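Alr3790 protein (Anabaena sp., PDB 3HIX) is of unknown function but carries a rhodanese-like domain, the fold of sulfurtransferases and related phosphatases. Local coordinates at residues S23-N26 with D27-M31; D40-D43 with R44-S48. All blocks are in the same frame, centred on the assembly; numbering follows the deposited sequence.

Contact 1 (S23-N26 with D27-M31); sequences STYN and DGHIM. With MN (manganese (II) ion), chain D.
The rings of Tyr25 and His29 lie face on face in an offset stack, centroids 3.7 Å apart and planes 7° from parallel. Tyr25 CZ sits over the middle of the imidazole and His29 CD2 over the middle of the phenol ring, while Tyr25 O lies in plane at the imidazole's edge, 3.2 Å from His29 CD2. With chi1 at 174° the phenol ring swings away from Tyr25 N and comes to lie against the imidazole four residues on. His29 ND1 donates to Ile30 O, its NE2 bonds Glu100, probably a tag residue and not nature's choice, and Tyr25 OH bonds Ala33 O, pinning both rings at their polar ends. A leucine in place of Tyr25 would probably leave one face of the imidazole without its flat partner and Ala33 O without its hydroxyl. Here helix 22-26 passes into strand 29-30 of the rhodanese-like domain; Gly28, with positive phi, makes the turn, where a side chain would jam against the preceding carbonyl O, and its N bonds to Tyr25 O at 3.0 Å. Exposed Asp27 binds manganese through OD1 at 2.1 Å with tag histidines His102 and His104; water 1 joins the metal to Ser23 O.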
ATOM      1  N   SER A  23      -3.503   6.370  -9.631  1.00 25.56           N
ATOM      2  CA  SER A  23      -2.979   6.472 -10.988  1.00 28.39           C
ATOM      3  C   SER A  23      -1.630   5.771 -11.037  1.00 23.14           C
ATOM      4  O   SER A  23      -1.278   5.143 -12.033  1.00 20.99           O
ATOM      5  CB  SER A  23      -2.796   7.941 -11.387  1.00 30.40           C
ATOM      6  OG  SER A  23      -1.707   8.527 -10.685  1.00 35.28           O
ATOM      7  N   THR A  24      -0.882   5.896  -9.947  1.00 20.32           N
ATOM      8  CA  THR A  24       0.430   5.293  -9.823  1.00 23.17           C
ATOM      9  C   THR A  24       0.272   3.784  -9.678  1.00 18.01           C
ATOM     10  O   THR A  24       1.001   3.008 -10.293  1.00 17.78           O
ATOM     11  CB  THR A  24       1.168   5.856  -8.593  1.00 27.48           C
ATOM     12  OG1 THR A  24       1.240   7.283  -8.697  1.00 33.91           O
ATOM     13  CG2 THR A  24       2.572   5.290  -8.506  1.00 22.21           C
ATOM     14  N   TYR A  25      -0.695   3.379  -8.866  1.00 19.90           N
ATOM     15  CA  TYR A  25      -0.977   1.969  -8.643  1.00 18.77           C
ATOM     16  C   TYR A  25      -1.215   1.283  -9.992  1.00 14.97           C
ATOM     17  O   TYR A  25      -0.646   0.224 -10.267  1.00 13.90           O
ATOM     18  CB  TYR A  25      -2.195   1.851  -7.718  1.00 16.14           C
ATOM     19  CG  TYR A  25      -2.737   0.456  -7.488  1.00 15.00           C
ATOM     20  CD1 TYR A  25      -3.718  -0.076  -8.324  1.00 14.07           C
ATOM     21  CD2 TYR A  25      -2.308  -0.312  -6.398  1.00 16.84           C
ATOM     22  CE1 TYR A  25      -4.269  -1.340  -8.079  1.00 16.78           C
ATOM     23  CE2 TYR A  25      -2.851  -1.576  -6.144  1.00 18.63           C
ATOM     24  CZ  TYR A  25      -3.831  -2.081  -6.987  1.00 19.72           C
ATOM     25  OH  TYR A  25      -4.386  -3.316  -6.727  1.00 18.20           O
ATOM     26  N   ASN A  26      -2.025   1.908 -10.839  1.00 13.83           N
ATOM     27  CA  ASN A  26      -2.345   1.375 -12.163  1.00 14.90           C
ATOM     28  C   ASN A  26      -1.131   1.093 -13.043  1.00 15.15           C
ATOM     29  O   ASN A  26      -1.164   0.171 -13.845  1.00 16.42           O
ATOM     30  CB  ASN A  26      -3.268   2.337 -12.924  1.00 18.94           C
ATOM     31  CG  ASN A  26      -4.690   2.327 -12.391  1.00 26.54           C
ATOM     32  OD1 ASN A  26      -5.527   3.147 -12.788  1.00 25.69           O
ATOM     33  ND2 ASN A  26      -4.971   1.395 -11.498  1.00 11.82           N
ATOM     34  N   ASP A  27      -0.085   1.905 -12.897  1.00 18.24           N
ATOM     35  CA  ASP A  27       1.146   1.772 -13.684  1.00 19.26           C
ATOM     36  C   ASP A  27       1.999   0.607 -13.247  1.00 18.87           C
ATOM     37  O   ASP A  27       2.979   0.267 -13.908  1.00 19.84           O
ATOM     38  CB  ASP A  27       2.006   3.039 -13.583  1.00 21.82           C
ATOM     39  CG  ASP A  27       1.363   4.231 -14.248  1.00 22.91           C
ATOM     40  OD1 ASP A  27       0.468   4.007 -15.083  1.00 16.95           O
ATOM     41  OD2 ASP A  27       1.758   5.377 -13.944  1.00 22.09           O
ATOM     42  N   GLY A  28       1.643   0.011 -12.119  1.00 16.85           N
ATOM     43  CA  GLY A  28       2.408  -1.103 -11.605  1.00 20.04           C
ATOM     44  C   GLY A  28       2.440  -1.141 -10.093  1.00 16.56           C
ATOM     45  O   GLY A  28       2.822  -0.172  -9.436  1.00 15.67           O
ATOM     46  N   HIS A  29       2.031  -2.272  -9.537  1.00 13.33           N
ATOM     47  CA  HIS A  29       2.029  -2.441  -8.096  1.00 14.95           C
ATOM     48  C   HIS A  29       2.434  -3.860  -7.736  1.00 11.90           C
ATOM     49  O   HIS A  29       2.502  -4.730  -8.602  1.00 13.18           O
ATOM     50  CB  HIS A  29       0.636  -2.141  -7.532  1.00 10.25           C
ATOM     51  CG  HIS A  29      -0.454  -2.983  -8.116  1.00 14.04           C
ATOM     52  ND1 HIS A  29      -0.741  -4.251  -7.658  1.00 14.39           N
ATOM     53  CD2 HIS A  29      -1.339  -2.732  -9.109  1.00 14.00           C
ATOM     54  CE1 HIS A  29      -1.759  -4.743  -8.341  1.00 16.44           C
ATOM     55  NE2 HIS A  29      -2.142  -3.841  -9.228  1.00 16.86           N
ATOM     56  N   ILE A  30       2.703  -4.087  -6.456  1.00 13.72           N
ATOM     57  CA  ILE A  30       3.072  -5.406  -5.975  1.00 10.62           C
ATOM     58  C   ILE A  30       1.879  -6.322  -6.217  1.00 14.08           C
ATOM     59  O   ILE A  30       0.735  -5.984  -5.895  1.00 16.87           O
ATOM     60  CB  ILE A  30       3.424  -5.360  -4.461  1.00 10.80           C
ATOM     61  CG1 ILE A  30       4.729  -4.587  -4.259  1.00 13.06           C
ATOM     62  CG2 ILE A  30       3.524  -6.767  -3.890  1.00 14.86           C
ATOM     63  CD1 ILE A  30       5.191  -4.504  -2.806  1.00 13.15           C
HETATM   64  N   MSE A  31       2.143  -7.481  -6.805  1.00 15.86           N
HETATM   65  CA  MSE A  31       1.080  -8.424  -7.099  1.00 18.09           C
HETATM   66  C   MSE A  31       0.266  -8.723  -5.850  1.00 24.34           C
HETATM   67  O   MSE A  31       0.815  -9.086  -4.811  1.00 19.13           O
HETATM   68  CB  MSE A  31       1.668  -9.723  -7.659  1.00 21.78           C
HETATM   69  CG  MSE A  31       0.635 -10.789  -8.018  1.00 31.10           C
HETATM   70 SE   MSE A  31       1.456 -12.306  -8.930  1.00 45.80          SE
HETATM   71  CE  MSE A  31       1.943 -11.424 -10.581  1.00 22.26           C
TER
HETATM   72 MN    MN D 201      -0.674   5.336 -16.331  1.00 24.77          MN
HETATM   73  O   HOH W   1      -1.862   5.945 -14.395  1.00 24.01           O
HETATM   74  O   HOH W   2       3.793   2.168 -10.116  1.00 17.49           O
HETATM   75  O   HOH W   3       0.718   7.101 -15.773  1.00 31.75           O
HETATM   76  O   HOH W   4       0.293   4.682 -18.134  1.00 34.83           O

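Contact 2 (D40-D43 with R44-S48)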
ATOM      1  N   ASP A  40      -7.781   8.078   1.588  1.00 27.94           N
ATOM      2  CA  ASP A  40      -8.894   7.201   1.972  1.00 28.01           C
ATOM      3  C   ASP A  40      -8.467   5.973   2.766  1.00 26.70           C
ATOM      4  O   ASP A  40      -9.283   5.111   3.075  1.00 27.46           O
ATOM      5  CB  ASP A  40      -9.656   6.732   0.732  1.00 31.43           C
ATOM      6  CG  ASP A  40     -10.526   7.815   0.144  1.00 35.31           C
ATOM      7  OD1 ASP A  40     -11.371   8.361   0.886  1.00 41.21           O
ATOM      8  OD2 ASP A  40     -10.369   8.116  -1.057  1.00 37.51           O
ATOM      9  N   LEU A  41      -7.188   5.910   3.112  1.00 26.68           N
ATOM     10  CA  LEU A  41      -6.638   4.772   3.835  1.00 25.63           C
ATOM     11  C   LEU A  41      -7.355   4.337   5.113  1.00 23.20           C
ATOM     12  O   LEU A  41      -7.812   3.200   5.213  1.00 27.06           O
ATOM     13  CB  LEU A  41      -5.173   5.032   4.149  1.00 20.60           C
ATOM     14  CG  LEU A  41      -4.440   3.932   4.913  1.00 17.10           C
ATOM     15  CD1 LEU A  41      -4.493   2.601   4.158  1.00 17.27           C
ATOM     16  CD2 LEU A  41      -3.016   4.386   5.118  1.00 16.11           C
ATOM     17  N   VAL A  42      -7.442   5.221   6.101  1.00 22.02           N
ATOM     18  CA  VAL A  42      -8.101   4.841   7.343  1.00 25.56           C
ATOM     19  C   VAL A  42      -9.534   4.361   7.110  1.00 28.77           C
ATOM     20  O   VAL A  42      -9.941   3.357   7.681  1.00 21.07           O
ATOM     21  CB  VAL A  42      -8.104   5.997   8.367  1.00 28.36           C
ATOM     22  CG1 VAL A  42      -8.866   5.578   9.620  1.00 27.64           C
ATOM     23  CG2 VAL A  42      -6.679   6.370   8.730  1.00 20.02           C
ATOM     24  N   ASP A  43     -10.296   5.063   6.275  1.00 33.17           N
ATOM     25  CA  ASP A  43     -11.675   4.662   5.987  1.00 38.91           C
ATOM     26  C   ASP A  43     -11.751   3.267   5.386  1.00 32.09           C
ATOM     27  O   ASP A  43     -12.429   2.385   5.911  1.00 32.86           O
ATOM     28  CB  ASP A  43     -12.332   5.636   5.010  1.00 46.76           C
ATOM     29  CG  ASP A  43     -12.646   6.967   5.638  1.00 55.37           C
ATOM     30  OD1 ASP A  43     -12.771   7.031   6.880  1.00 58.64           O
ATOM     31  OD2 ASP A  43     -12.790   7.949   4.885  1.00 59.58           O
ATOM     32  N   ARG A  44     -11.046   3.069   4.280  1.00 25.92           N
ATOM     33  CA  ARG A  44     -11.065   1.778   3.607  1.00 27.60           C
ATOM     34  C   ARG A  44     -10.554   0.615   4.453  1.00 25.56           C
ATOM     35  O   ARG A  44     -11.179  -0.447   4.490  1.00 30.86           O
ATOM     36  CB  ARG A  44     -10.265   1.848   2.310  1.00 25.77           C
ATOM     37  CG  ARG A  44     -10.861   2.764   1.263  1.00 32.82           C
ATOM     38  CD  ARG A  44     -10.083   2.639  -0.028  1.00 34.25           C
ATOM     39  NE  ARG A  44     -10.612   3.495  -1.084  1.00 43.73           N
ATOM     40  CZ  ARG A  44     -10.099   3.558  -2.308  1.00 46.56           C
ATOM     41  NH1 ARG A  44      -9.045   2.815  -2.620  1.00 46.48           N
ATOM     42  NH2 ARG A  44     -10.636   4.357  -3.219  1.00 42.24           N
ATOM     43  N   ALA A  45      -9.420   0.807   5.119  1.00 20.20           N
ATOM     44  CA  ALA A  45      -8.860  -0.246   5.958  1.00 23.74           C
ATOM     45  C   ALA A  45      -9.795  -0.577   7.121  1.00 23.01           C
ATOM     46  O   ALA A  45      -9.960  -1.742   7.485  1.00 29.00           O
ATOM     47  CB  ALA A  45      -7.501   0.177   6.487  1.00 23.82           C
ATOM     48  N   SER A  46     -10.405   0.449   7.701  1.00 24.62           N
ATOM     49  CA  SER A  46     -11.319   0.249   8.823  1.00 27.54           C
ATOM     50  C   SER A  46     -12.561  -0.540   8.428  1.00 27.50           C
ATOM     51  O   SER A  46     -13.133  -1.254   9.246  1.00 31.71           O
ATOM     52  CB  SER A  46     -11.750   1.599   9.406  1.00 32.32           C
ATOM     53  OG  SER A  46     -10.637   2.315   9.907  1.00 33.13           O
ATOM     54  N   SER A  47     -12.980  -0.415   7.174  1.00 24.70           N
ATOM     55  CA  SER A  47     -14.172  -1.120   6.715  1.00 32.47           C
ATOM     56  C   SER A  47     -13.872  -2.419   5.977  1.00 34.89           C
ATOM     57  O   SER A  47     -14.771  -3.233   5.767  1.00 38.66           O
ATOM     58  CB  SER A  47     -15.000  -0.213   5.803  1.00 35.02           C
ATOM     59  OG  SER A  47     -14.391  -0.067   4.534  1.00 39.44           O
ATOM     60  N   SER A  48     -12.614  -2.623   5.596  1.00 30.18           N
ATOM     61  CA  SER A  48     -12.245  -3.820   4.846  1.00 34.41           C
ATOM     62  C   SER A  48     -11.352  -4.811   5.576  1.00 33.41           C
ATOM     63  O   SER A  48     -11.329  -5.994   5.238  1.00 31.18           O
ATOM     64  CB  SER A  48     -11.538  -3.422   3.549  1.00 40.25           C
ATOM     65  OG  SER A  48     -12.277  -2.453   2.832  1.00 51.21           O
TER
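Helix 41-48 follows Asp40, which sits at the N-cap position without capping with its side chain; Arg44 N bonds to Asp40 O at 3.0 Å and Ala45 N to Leu41 O at 2.9 Å, both nearly straight. At the next carbonyl, Val42 O takes two donors from a single residue: Ser46 N, and Ser46 OG at 2.6 Å, from opposite faces of the carbonyl plane. The hydroxyl is folded back beside its own backbone N (chi1 -62°), and Val42 CG1 lies 3.7 Å from Ser46 OG. Serine suits this exposed place because its short arm finds a backbone acceptor. Arg44 O takes hydroxyls from two residues, Ser48 OG at 2.8 Å and Ser47 OG at 3.2 Å, from opposite faces of its plane. Arg44 runs out extended past Asp40, its NE 3.8 Å from Asp40 CB, and its NH1 bonds weakly to Ala35 O. Leu41 touches Ala68 and Leu72 of helix 62-74 and the small Ala45 touches Leu72, an apolar pair suited to the buried face. Asp40 OD2 stays 4.3 Å from Arg44 NH2, well out of the guanidinium plane, so the charges probably attract only through space, while the serine hydroxyls spend their protons on helix carbonyls.

Contacts 1 and 2 follow one another in one rhodanese-like domain without touching: their centres are 19 Å apart, their nearest atoms about 8 Å. Between them runs strand 34-35, an edge of the parallel sheet, and Tyr25 is tied to its surroundings through Ala33, Arg44 weakly through Ala35. Segment 23-31 is a helix end turning into a strand, closed by a backbone bond and stacked rings; residues 41-48 are helix, preceded by Asp40, the buried side facing helix 62-74. The manganese bound by Asp27 belongs to contact 1, and another lies about 10 Å from the side chain of Asn26; contact 2 binds none. The histidine ligands lie in the terminal six-histidine run, consistent with a purification tag.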